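Local atomic coordinates of aerotolerance-related membrane protein (Bacteroides fragilis, PDB entry 4JDU), a protein that binds a calcium ion through its von Willebrand factor type A domain and is probably a membrane protein involved in aerotolerance. Residues A[18-23]-A[117-122]; A[89-94]-A[112-117]; A[124-129]-A[175-180]; A[51-56]-A[96-101]. The protein carries 6 engineered substitutions. All coordinates share one frame; numbering follows the deposited sequence. Where two conformers were deposited one is given.

Contact 1 (A[18-23]-A[117-122]). With CA (calcium ion), chain C.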
loop_
_atom_site.group_PDB
_atom_site.type_symbol
_atom_site.label_atom_id
_atom_site.label_comp_id
_atom_site.label_asym_id
_atom_site.label_seq_id
_atom_site.Cartn_x
_atom_site.Cartn_y
_atom_site.Cartn_z
ATOM N N SER A 18 -5.466 -6.463 3.899
ATOM C CA SER A 18 -6.400 -6.723 4.988
ATOM C C SER A 18 -7.822 -6.772 4.467
ATOM O O SER A 18 -8.113 -6.344 3.345
ATOM C CB SER A 18 -6.259 -5.674 6.098
ATOM O OG SER A 18 -6.692 -4.385 5.684
ATOM N N ASN A 19 -8.719 -7.283 5.297
ATOM C CA ASN A 19 -10.081 -7.542 4.859
ATOM C C ASN A 19 -10.827 -6.299 4.364
ATOM O O ASN A 19 -11.629 -6.389 3.445
ATOM C CB ASN A 19 -10.874 -8.256 5.955
ATOM C CG ASN A 19 -11.492 -9.546 5.464
ATOM O OD1 ASN A 19 -12.609 -9.551 4.948
ATOM N ND2 ASN A 19 -10.758 -10.644 5.591
ATOM N N SER A 20 -10.547 -5.137 4.947
ATOM C CA SER A 20 -11.252 -3.925 4.524
ATOM C C SER A 20 -10.978 -3.555 3.063
ATOM O O SER A 20 -11.761 -2.834 2.441
ATOM C CB SER A 20 -10.932 -2.747 5.443
ATOM O OG SER A 20 -9.545 -2.460 5.416
HETATM N N MSE A 21 -9.858 -4.031 2.521
HETATM C CA MSE A 21 -9.521 -3.757 1.123
HETATM C C MSE A 21 -10.454 -4.457 0.139
HETATM O O MSE A 21 -10.434 -4.168 -1.063
HETATM C CB MSE A 21 -8.050 -4.103 0.856
HETATM C CG MSE A 21 -7.090 -3.253 1.698
HETATM SE SE MSE A 21 -6.949 -1.428 1.026
HETATM C CE MSE A 21 -5.909 -1.827 -0.583
ATOM N N LEU A 22 -11.302 -5.356 0.635
ATOM C CA LEU A 22 -12.284 -5.997 -0.237
ATOM C C LEU A 22 -13.552 -5.151 -0.430
ATOM O O LEU A 22 -14.406 -5.495 -1.244
ATOM C CB LEU A 22 -12.621 -7.407 0.248
ATOM C CG LEU A 22 -11.440 -8.381 0.183
ATOM C CD1 LEU A 22 -11.751 -9.645 0.950
ATOM C CD2 LEU A 22 -11.078 -8.713 -1.248
ATOM N N ALA A 23 -13.662 -4.039 0.288
ATOM C CA ALA A 23 -14.768 -3.106 0.058
ATOM C C ALA A 23 -14.796 -2.649 -1.401
ATOM O O ALA A 23 -13.744 -2.496 -2.036
ATOM C CB ALA A 23 -14.680 -1.903 0.993
ATOM N N ASP A 117 -6.205 1.673 2.629
ATOM C CA ASP A 117 -7.355 2.524 2.925
ATOM C C ASP A 117 -7.101 3.307 4.215
ATOM O O ASP A 117 -7.942 4.103 4.656
ATOM C CB ASP A 117 -8.649 1.708 2.987
ATOM C CG ASP A 117 -8.566 0.530 3.941
ATOM O OD1 ASP A 117 -7.784 0.593 4.920
ATOM O OD2 ASP A 117 -9.301 -0.453 3.717
ATOM N N GLY A 118 -5.945 3.063 4.817
ATOM C CA GLY A 118 -5.494 3.852 5.949
ATOM C C GLY A 118 -6.246 3.573 7.228
ATOM O O GLY A 118 -5.996 4.222 8.249
ATOM N N GLU A 119 -7.178 2.626 7.189
ATOM C CA GLU A 119 -7.876 2.212 8.398
ATOM C C GLU A 119 -6.905 1.507 9.321
ATOM O O GLU A 119 -7.050 0.311 9.585
ATOM C CB GLU A 119 -9.014 1.256 8.065
ATOM C CG GLU A 119 -10.260 1.940 7.586
ATOM C CD GLU A 119 -11.518 1.253 8.071
ATOM O OE1 GLU A 119 -12.554 1.939 8.201
ATOM O OE2 GLU A 119 -11.473 0.026 8.312
ATOM N N ASN A 120 -5.905 2.249 9.791
ATOM C CA ASN A 120 -4.893 1.707 10.678
ATOM C C ASN A 120 -5.525 1.382 12.018
ATOM O O ASN A 120 -6.404 2.103 12.492
ATOM C CB ASN A 120 -3.751 2.709 10.862
ATOM C CG ASN A 120 -2.523 2.087 11.506
ATOM O OD1 ASN A 120 -2.295 0.883 11.396
ATOM N ND2 ASN A 120 -1.723 2.909 12.178
ATOM N N HIS A 121 -5.082 0.289 12.622
ATOM C CA HIS A 121 -5.597 -0.179 13.907
ATOM C C HIS A 121 -4.543 0.028 14.992
ATOM O O HIS A 121 -4.828 0.497 16.095
ATOM C CB HIS A 121 -5.925 -1.671 13.805
ATOM C CG HIS A 121 -6.956 -2.137 14.781
ATOM N ND1 HIS A 121 -8.158 -1.482 14.967
ATOM C CD2 HIS A 121 -6.982 -3.203 15.618
ATOM C CE1 HIS A 121 -8.870 -2.118 15.873
ATOM N NE2 HIS A 121 -8.180 -3.169 16.287
ATOM N N GLU A 122 -3.315 -0.356 14.658
ATOM C CA GLU A 122 -2.189 -0.238 15.578
ATOM C C GLU A 122 -1.601 1.172 15.547
ATOM O O GLU A 122 -1.870 1.947 14.631
ATOM C CB GLU A 122 -1.108 -1.258 15.218
ATOM C CG GLU A 122 -1.598 -2.696 15.190
HETATM CA CA CA C . -7.774 -2.819 6.962
HETATM O O HOH W 1 -9.267 -4.875 7.700
HETATM O O HOH W 2 -9.449 -1.873 8.505
#

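Contact 2 (A[89-94]-A[112-117]). With CA (calcium ion), chain C.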
loop_
_atom_site.group_PDB
_atom_site.type_symbol
_atom_site.label_atom_id
_atom_site.label_comp_id
_atom_site.label_asym_id
_atom_site.label_seq_id
_atom_site.Cartn_x
_atom_site.Cartn_y
_atom_site.Cartn_z
ATOM N N THR A 89 -4.661 -4.462 10.690
ATOM C CA THR A 89 -4.022 -3.455 9.841
ATOM C C THR A 89 -2.822 -2.786 10.521
ATOM O O THR A 89 -2.986 -1.986 11.447
ATOM C CB THR A 89 -5.046 -2.410 9.386
ATOM O OG1 THR A 89 -6.058 -3.065 8.606
ATOM C CG2 THR A 89 -4.377 -1.318 8.552
ATOM N N ALA A 90 -1.622 -3.117 10.040
ATOM C CA ALA A 90 -0.368 -2.730 10.694
ATOM C C ALA A 90 0.568 -1.981 9.745
ATOM O O ALA A 90 1.603 -2.512 9.324
ATOM C CB ALA A 90 0.328 -3.961 11.242
ATOM N N ILE A 91 0.203 -0.743 9.423
ATOM C CA ILE A 91 0.976 0.058 8.489
ATOM C C ILE A 91 2.407 0.310 8.995
ATOM O O ILE A 91 3.369 0.270 8.215
ATOM C CB ILE A 91 0.258 1.402 8.189
ATOM C CG1 ILE A 91 -1.127 1.142 7.581
ATOM C CG2 ILE A 91 1.102 2.257 7.259
ATOM C CD1 ILE A 91 -1.947 2.418 7.350
ATOM N N GLY A 92 2.557 0.564 10.292
ATOM C CA GLY A 92 3.874 0.813 10.862
ATOM C C GLY A 92 4.798 -0.375 10.671
ATOM O O GLY A 92 5.955 -0.223 10.280
ATOM N N ALA A 93 4.287 -1.568 10.945
ATOM C CA ALA A 93 5.075 -2.778 10.746
ATOM C C ALA A 93 5.512 -2.920 9.290
ATOM O O ALA A 93 6.640 -3.337 9.020
ATOM C CB ALA A 93 4.296 -4.008 11.206
ATOM N N ALA A 94 4.629 -2.569 8.357
ATOM C CA ALA A 94 4.952 -2.648 6.934
ATOM C C ALA A 94 6.026 -1.635 6.530
ATOM O O ALA A 94 6.944 -1.968 5.766
ATOM C CB ALA A 94 3.686 -2.483 6.072
ATOM N N ILE A 112 9.401 4.290 -0.438
ATOM C CA ILE A 112 8.374 3.339 -0.034
ATOM C C ILE A 112 7.044 3.877 -0.511
ATOM O O ILE A 112 6.779 5.073 -0.389
ATOM C CB ILE A 112 8.351 3.165 1.494
ATOM C CG1 ILE A 112 9.691 2.593 1.978
ATOM C CG2 ILE A 112 7.169 2.291 1.932
ATOM C CD1 ILE A 112 9.843 2.575 3.485
ATOM N N VAL A 113 6.228 3.005 -1.095
ATOM C CA VAL A 113 4.881 3.394 -1.515
ATOM C C VAL A 113 3.874 2.507 -0.801
ATOM O O VAL A 113 3.749 1.320 -1.115
ATOM C CB VAL A 113 4.703 3.275 -3.043
ATOM C CG1 VAL A 113 3.292 3.714 -3.454
ATOM C CG2 VAL A 113 5.753 4.105 -3.779
ATOM N N VAL A 114 3.206 3.077 0.198
ATOM C CA VAL A 114 2.177 2.364 0.951
ATOM C C VAL A 114 0.837 2.534 0.249
ATOM O O VAL A 114 0.435 3.661 -0.038
ATOM C CB VAL A 114 2.069 2.892 2.396
ATOM C CG1 VAL A 114 1.079 2.066 3.190
ATOM C CG2 VAL A 114 3.437 2.862 3.085
ATOM N N ILE A 115 0.166 1.418 -0.048
ATOM C CA ILE A 115 -1.143 1.433 -0.709
ATOM C C ILE A 115 -2.178 0.814 0.228
ATOM O O ILE A 115 -2.110 -0.367 0.562
ATOM C CB ILE A 115 -1.094 0.705 -2.064
ATOM C CG1 ILE A 115 0.095 1.236 -2.874
ATOM C CG2 ILE A 115 -2.388 0.895 -2.827
ATOM C CD1 ILE A 115 0.244 0.629 -4.239
ATOM N N THR A 116 -3.128 1.629 0.676
ATOM C CA THR A 116 -3.954 1.257 1.816
ATOM C C THR A 116 -5.202 2.119 1.878
ATOM O O THR A 116 -5.250 3.179 1.264
ATOM C CB THR A 116 -3.144 1.433 3.140
ATOM O OG1 THR A 116 -3.923 1.007 4.262
ATOM C CG2 THR A 116 -2.717 2.905 3.345
ATOM N N ASP A 117 -6.205 1.673 2.629
ATOM C CA ASP A 117 -7.355 2.524 2.925
ATOM C C ASP A 117 -7.101 3.307 4.215
ATOM O O ASP A 117 -7.942 4.103 4.656
ATOM C CB ASP A 117 -8.649 1.708 2.987
ATOM C CG ASP A 117 -8.566 0.530 3.941
ATOM O OD1 ASP A 117 -7.784 0.593 4.920
ATOM O OD2 ASP A 117 -9.301 -0.453 3.717
HETATM CA CA CA C . -7.774 -2.819 6.962
HETATM O O HOH W 1 -9.267 -4.875 7.700
HETATM O O HOH W 2 -9.449 -1.873 8.505
#

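Contact 3 (A[124-129]-A[175-180]). Engineered in segment 124-129: Ala127 (natural residue Glu).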
loop_
_atom_site.group_PDB
_atom_site.type_symbol
_atom_site.label_atom_id
_atom_site.label_comp_id
_atom_site.label_asym_id
_atom_site.label_seq_id
_atom_site.Cartn_x
_atom_site.Cartn_y
_atom_site.Cartn_z
ATOM N N GLY A 124 1.905 3.770 15.650
ATOM C CA GLY A 124 3.288 3.747 15.206
ATOM C C GLY A 124 3.550 3.910 13.718
ATOM O O GLY A 124 4.703 3.904 13.293
ATOM N N ALA A 125 2.501 4.058 12.918
ATOM C CA ALA A 125 2.686 4.286 11.488
ATOM C C ALA A 125 3.384 5.621 11.223
ATOM O O ALA A 125 4.301 5.699 10.401
ATOM C CB ALA A 125 1.356 4.225 10.756
ATOM N N VAL A 126 2.946 6.668 11.919
ATOM C CA VAL A 126 3.556 7.983 11.754
ATOM C C VAL A 126 5.020 7.957 12.208
ATOM O O VAL A 126 5.902 8.467 11.505
ATOM C CB VAL A 126 2.743 9.079 12.492
ATOM C CG1 VAL A 126 3.437 10.413 12.403
ATOM C CG2 VAL A 126 1.339 9.187 11.908
ATOM N N ALA A 127 5.276 7.335 13.360
ATOM C CA ALA A 127 6.635 7.196 13.889
ATOM C C ALA A 127 7.520 6.400 12.927
ATOM O O ALA A 127 8.698 6.722 12.748
ATOM C CB ALA A 127 6.604 6.531 15.260
ATOM N N ALA A 128 6.959 5.364 12.316
ATOM C CA ALA A 128 7.713 4.581 11.347
ATOM C C ALA A 128 8.072 5.428 10.129
ATOM O O ALA A 128 9.189 5.332 9.609
ATOM C CB ALA A 128 6.928 3.332 10.921
ATOM N N ALA A 129 7.126 6.239 9.668
ATOM C CA ALA A 129 7.375 7.116 8.530
ATOM C C ALA A 129 8.469 8.128 8.851
ATOM O O ALA A 129 9.339 8.383 8.013
ATOM C CB ALA A 129 6.089 7.828 8.093
ATOM N N GLU A 175 -8.380 9.427 5.359
ATOM C CA GLU A 175 -7.500 10.314 4.621
ATOM C C GLU A 175 -6.544 11.063 5.531
ATOM O O GLU A 175 -5.371 11.216 5.188
ATOM C CB GLU A 175 -8.334 11.294 3.804
ATOM C CG GLU A 175 -7.568 11.999 2.699
ATOM C CD GLU A 175 -8.461 12.283 1.505
ATOM O OE1 GLU A 175 -9.350 13.153 1.620
ATOM O OE2 GLU A 175 -8.286 11.612 0.466
ATOM N N ALA A 176 -7.033 11.539 6.675
ATOM C CA ALA A 176 -6.188 12.304 7.588
ATOM C C ALA A 176 -4.956 11.508 7.989
ATOM O O ALA A 176 -3.840 12.040 7.982
ATOM C CB ALA A 176 -6.979 12.734 8.822
HETATM N N MSE A 177 -5.160 10.237 8.324
HETATM C CA MSE A 177 -4.058 9.356 8.710
HETATM C C MSE A 177 -3.078 9.179 7.557
HETATM O O MSE A 177 -1.867 9.283 7.750
HETATM C CB MSE A 177 -4.590 7.995 9.186
HETATM C CG MSE A 177 -3.531 6.901 9.394
HETATM SE SE MSE A 177 -2.115 7.301 10.686
HETATM C CE MSE A 177 -3.172 7.750 12.270
ATOM N N CYS A 178 -3.585 8.922 6.357
ATOM C CA CYS A 178 -2.705 8.725 5.211
ATOM C C CYS A 178 -1.897 9.988 4.925
ATOM O O CYS A 178 -0.708 9.919 4.601
ATOM C CB CYS A 178 -3.510 8.358 3.965
ATOM S SG CYS A 178 -4.333 6.738 3.947
ATOM N N GLN A 179 -2.538 11.145 5.037
ATOM C CA GLN A 179 -1.857 12.404 4.773
ATOM C C GLN A 179 -0.748 12.659 5.786
ATOM O O GLN A 179 0.326 13.160 5.432
ATOM C CB GLN A 179 -2.857 13.560 4.753
ATOM C CG GLN A 179 -3.807 13.520 3.546
ATOM C CD GLN A 179 -4.954 14.505 3.670
ATOM O OE1 GLN A 179 -5.376 14.846 4.774
ATOM N NE2 GLN A 179 -5.472 14.959 2.535
ATOM N N GLU A 180 -0.984 12.299 7.044
ATOM C CA GLU A 180 0.022 12.561 8.064
ATOM C C GLU A 180 1.226 11.639 7.856
ATOM O O GLU A 180 2.379 12.048 8.035
ATOM C CB GLU A 180 -0.567 12.403 9.467
ATOM C CG GLU A 180 0.347 12.931 10.563
ATOM C CD GLU A 180 -0.167 12.634 11.957
ATOM O OE1 GLU A 180 -1.196 11.933 12.075
ATOM O OE2 GLU A 180 0.474 13.091 12.930
#

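Contact 4 (A[51-56]-A[96-101])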
loop_
_atom_site.group_PDB
_atom_site.type_symbol
_atom_site.label_atom_id
_atom_site.label_comp_id
_atom_site.label_asym_id
_atom_site.label_seq_id
_atom_site.Cartn_x
_atom_site.Cartn_y
_atom_site.Cartn_z
ATOM N N GLY A 51 10.201 -3.788 -5.346
ATOM C CA GLY A 51 9.902 -4.925 -4.498
ATOM C C GLY A 51 8.486 -4.810 -3.983
ATOM O O GLY A 51 7.846 -3.760 -4.128
HETATM N N MSE A 52 7.976 -5.883 -3.389
HETATM C CA MSE A 52 6.635 -5.823 -2.834
HETATM C C MSE A 52 6.459 -6.567 -1.530
HETATM O O MSE A 52 6.761 -7.764 -1.422
HETATM C CB MSE A 52 5.593 -6.312 -3.839
HETATM C CG MSE A 52 4.145 -6.130 -3.325
HETATM SE SE MSE A 52 2.734 -6.326 -4.643
HETATM C CE MSE A 52 3.119 -8.135 -5.207
ATOM N N ILE A 53 5.922 -5.833 -0.566
ATOM C CA ILE A 53 5.494 -6.336 0.725
ATOM C C ILE A 53 3.969 -6.338 0.736
ATOM O O ILE A 53 3.339 -5.436 0.177
ATOM C CB ILE A 53 6.032 -5.404 1.830
ATOM C CG1 ILE A 53 7.508 -5.713 2.070
ATOM C CG2 ILE A 53 5.236 -5.529 3.132
ATOM C CD1 ILE A 53 8.243 -4.600 2.767
ATOM N N VAL A 54 3.375 -7.368 1.326
ATOM C CA VAL A 54 1.947 -7.332 1.637
ATOM C C VAL A 54 1.763 -7.303 3.145
ATOM O O VAL A 54 2.602 -7.817 3.906
ATOM C CB VAL A 54 1.178 -8.534 1.033
ATOM C CG1 VAL A 54 1.269 -8.519 -0.485
ATOM C CG2 VAL A 54 1.693 -9.872 1.612
ATOM N N PHE A 55 0.682 -6.685 3.603
ATOM C CA PHE A 55 0.449 -6.634 5.042
ATOM C C PHE A 55 -1.022 -6.628 5.425
ATOM O O PHE A 55 -1.880 -6.148 4.681
ATOM C CB PHE A 55 1.166 -5.428 5.678
ATOM C CG PHE A 55 0.561 -4.085 5.331
ATOM C CD1 PHE A 55 0.971 -3.398 4.191
ATOM C CD2 PHE A 55 -0.408 -3.499 6.150
ATOM C CE1 PHE A 55 0.439 -2.153 3.877
ATOM C CE2 PHE A 55 -0.963 -2.254 5.824
ATOM C CZ PHE A 55 -0.537 -1.588 4.689
ATOM N N ALA A 56 -1.283 -7.150 6.613
ATOM C CA ALA A 56 -2.553 -6.950 7.291
ATOM C C ALA A 56 -2.177 -6.735 8.749
ATOM O O ALA A 56 -1.651 -5.677 9.085
ATOM C CB ALA A 56 -3.476 -8.152 7.101
ATOM N N ASN A 96 8.272 -0.288 8.566
ATOM C CA ASN A 96 9.500 -0.750 9.207
ATOM C C ASN A 96 10.172 -1.856 8.401
ATOM O O ASN A 96 11.383 -1.848 8.215
ATOM C CB ASN A 96 9.229 -1.263 10.626
ATOM C CG ASN A 96 9.058 -0.143 11.637
ATOM O OD1 ASN A 96 9.416 1.010 11.384
ATOM N ND2 ASN A 96 8.523 -0.485 12.798
ATOM N N LEU A 97 9.381 -2.807 7.918
ATOM C CA LEU A 97 9.925 -3.902 7.138
ATOM C C LEU A 97 10.479 -3.371 5.818
ATOM O O LEU A 97 11.585 -3.748 5.404
ATOM C CB LEU A 97 8.831 -4.937 6.875
ATOM C CG LEU A 97 9.249 -6.120 6.010
ATOM C CD1 LEU A 97 10.357 -6.911 6.660
ATOM C CD2 LEU A 97 8.024 -6.999 5.761
ATOM N N ALA A 98 9.716 -2.494 5.165
ATOM C CA ALA A 98 10.163 -1.893 3.907
ATOM C C ALA A 98 11.477 -1.135 4.050
ATOM O O ALA A 98 12.357 -1.243 3.184
ATOM C CB ALA A 98 9.079 -0.987 3.330
ATOM N N ALA A 99 11.610 -0.378 5.140
ATOM C CA ALA A 99 12.799 0.441 5.351
ATOM C C ALA A 99 14.058 -0.401 5.476
ATOM O O ALA A 99 15.157 0.086 5.240
ATOM C CB ALA A 99 12.630 1.321 6.582
ATOM N N ARG A 100 13.897 -1.663 5.849
ATOM C CA ARG A 100 15.016 -2.569 6.024
ATOM C C ARG A 100 15.206 -3.504 4.840
ATOM O O ARG A 100 16.027 -4.426 4.894
ATOM C CB ARG A 100 14.826 -3.356 7.319
ATOM C CG ARG A 100 14.989 -2.458 8.540
ATOM C CD ARG A 100 14.927 -3.228 9.838
ATOM N NE ARG A 100 15.865 -4.340 9.886
ATOM C CZ ARG A 100 15.817 -5.282 10.822
ATOM N NH1 ARG A 100 16.699 -6.279 10.843
ATOM N NH2 ARG A 100 14.870 -5.210 11.748
ATOM N N SER A 101 14.491 -3.234 3.754
ATOM C CA SER A 101 14.444 -4.158 2.625
ATOM C C SER A 101 15.144 -3.679 1.357
ATOM O O SER A 101 15.095 -4.363 0.328
ATOM C CB SER A 101 12.991 -4.499 2.288
ATOM O OG SER A 101 12.398 -5.240 3.338
#

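Contact 1 (A[18-23]-A[117-122])
Ser20 and Asp117 meet through their polar ends: Ser20 OG donates to Asp117 OD2 at 2.6 Å, using the syn lone pair of that carboxylate oxygen. The same hydroxyl oxygen binds the calcium ion at 2.4 Å, so it bridges metal and carboxylate. Its chi1 of 61° sets OG between the backbone N and the carbonyl carbon, turned to both partners at once. Ser18 OG joins the ion at 2.3 Å, and Thr89 supplies a further hydroxyl. Asp117 itself stays in the second shell, with OD1 4.0 Å from the calcium ion. Its carboxylate is held from other directions too: OD2 forms a salt bridge with Arg30, while OD1 accepts from Glu119 N in an Asx turn, on the anti side and 32° out of the carboxylate plane. Beside the serine, selenomethionine Met21 crosses Asp117 at a slant, its chain bent so that SE packs 3.6 Å from Asp117 N, a buried amide without a polar partner. Glu119 reaches the ion through water, OE2 accepting at 2.8 Å from a calcium-bound water, while its OE1 is bonded to Arg172 N. With Asp16, hydrogen-bonded to Ser18 OG, Ser18 and Ser20 make up the DxSxS motif of a metal ion-dependent adhesion site, MIDAS. Neutral hydroxyls and waters touch the ion directly, and Asp117's negative charge reaches it indirectly, probably polarising the Ser20 hydroxyl between them.

Contact 2 (A[89-94]-A[112-117])
Helix 91-99 packs over strand 109-116, Ile91 and Val114 making the nearest backbone approach with their CA atoms 8.0 Å apart. This is a helix-on-sheet layer of the Rossmann-like von Willebrand factor type A fold, close to the C-terminal end of the central parallel strands, where the metal site lies. Ile91 carries the interface by sending its two branches to different residues of the strand. The CG2 methyl leans across Val114 and meets CG1 at 4.1 Å, the side chains passing at a slant. Its other branch, placed beside the backbone N by a chi1 of -60° and extended by a chi2 of 176°, reaches farther along the strand. There CD1 comes tip to tip with Thr116, lying 3.9 Å from OG1 and 4.1 Å from CG2. The methyl contact does not occupy the polar end of Thr116, because OG1 is hydrogen-bonded to Asp16 OD2 and Gly118 N. Phe55 of strand 49-55 also touches Ile91, and Val114 and Thr116 touch the adjacent strand 138-143. The contact is therefore buried and van der Waals in character, with no polar bond between the segments, yet it adjoins a polar centre. Just ahead of the helix, Thr89 belongs to the ion rather than to the strand, and Ala90 takes the N-cap position. With chi1 at -62°, the threonine hydroxyl stands beside its own backbone N, and Thr89 OG1 binds the calcium ion at 2.4 Å.

Contact 3 (A[124-129]-A[175-180])
Val126 projects from helix 125-134 against the side chains of Glu180 and selenomethionine Met177 on helix 175-184. A chi1 of 176° directs CG1 away from the valine's backbone N and leaves CG2 beside it, and CG2 makes most of the contact. Glu180 is stretched out beyond CG and crosses the valine at about a right angle, bringing its carboxylate over the methyl groups. Val126 CG2 lies 3.7 Å from Glu180 OE1 and 3.8 Å from CD, while Val126 CG1 approaches OE2 at 4.0 Å. These are van der Waals contacts with the carboxylate end. Met177 starts in the same way, with CG directed opposite its backbone N, but then bends at chi2 and chi3, 59° and 55°, and this curl carries SE back to within 4.1 Å of Val126 CG2. The two helices are neighbours in the outer layer of the von Willebrand factor type A alpha/beta fold, where they flank the central sheet on the side that also carries helix 91-99. Val126 and Ala125 continue the packing along helix 175-184, touching Glu184 and Ile181 respectively. At the closest level of backbone approach, Val126 CA and Glu180 CA are 6.9 Å apart.

Contact 4 (A[51-56]-A[96-101])
Apolar packing joins Ile53 of strand 49-55 to Leu97 and Ala98 near the end of helix 91-99. The delta methyl of the isoleucine does most of the touching: Ile53 CD1 lies 3.7 Å from Leu97 CG and 3.8 Å from Ala98 CB. It also presses against the helix backbone, 3.5 Å from Ala98 CA. Leu97, with CG directed opposite its backbone N at a chi1 of 177°, passes Ile53 at a slant and lays CD2 alongside the isoleucine branch, 3.9 Å from CG1. Both Ile53 and Leu97 also touch Thr61 of strand 59-66, while Ile53 and Ala98 share Met12 of strand 9-16.

The polar bonds lie within segment 96-101, where the chain leaves the helix. Ser101 OG donates to Leu97 O at 2.7 Å, from above the carbonyl plane and 42° out of it, while Arg100 N reaches the same oxygen from the opposite face at 3.1 Å. Two donors thus satisfy Leu97 O, and the hydroxyl of Ser101 faces Ile53 CD1 only loosely. Such aliphatic packing of a helix on a neighbouring strand is typical of the layered alpha/beta core of the von Willebrand factor type A domain.

Contacts 1 and 2 are buried and meet at the calcium ion, sharing Asp117, both waters and the metal: Ser18 and Ser20 approach it from one loop and Thr89 from another. Contact 2 continues away from that polar centre into hydrocarbon packing, and contact 4, only partly buried, packs a later part of helix 91-99 on strand 49-55, across the sheet from strand 109-116 with strand 9-16 between them. Contact 3 is the surface member, joining two helices, with a carboxylate among its aliphatic groups. It still reaches the others, through Ala125 against Ile91 and Cys178 against Gly118. Directed polar bonds across the segments are thus confined to contact 1, and the other three rest on van der Waals packing.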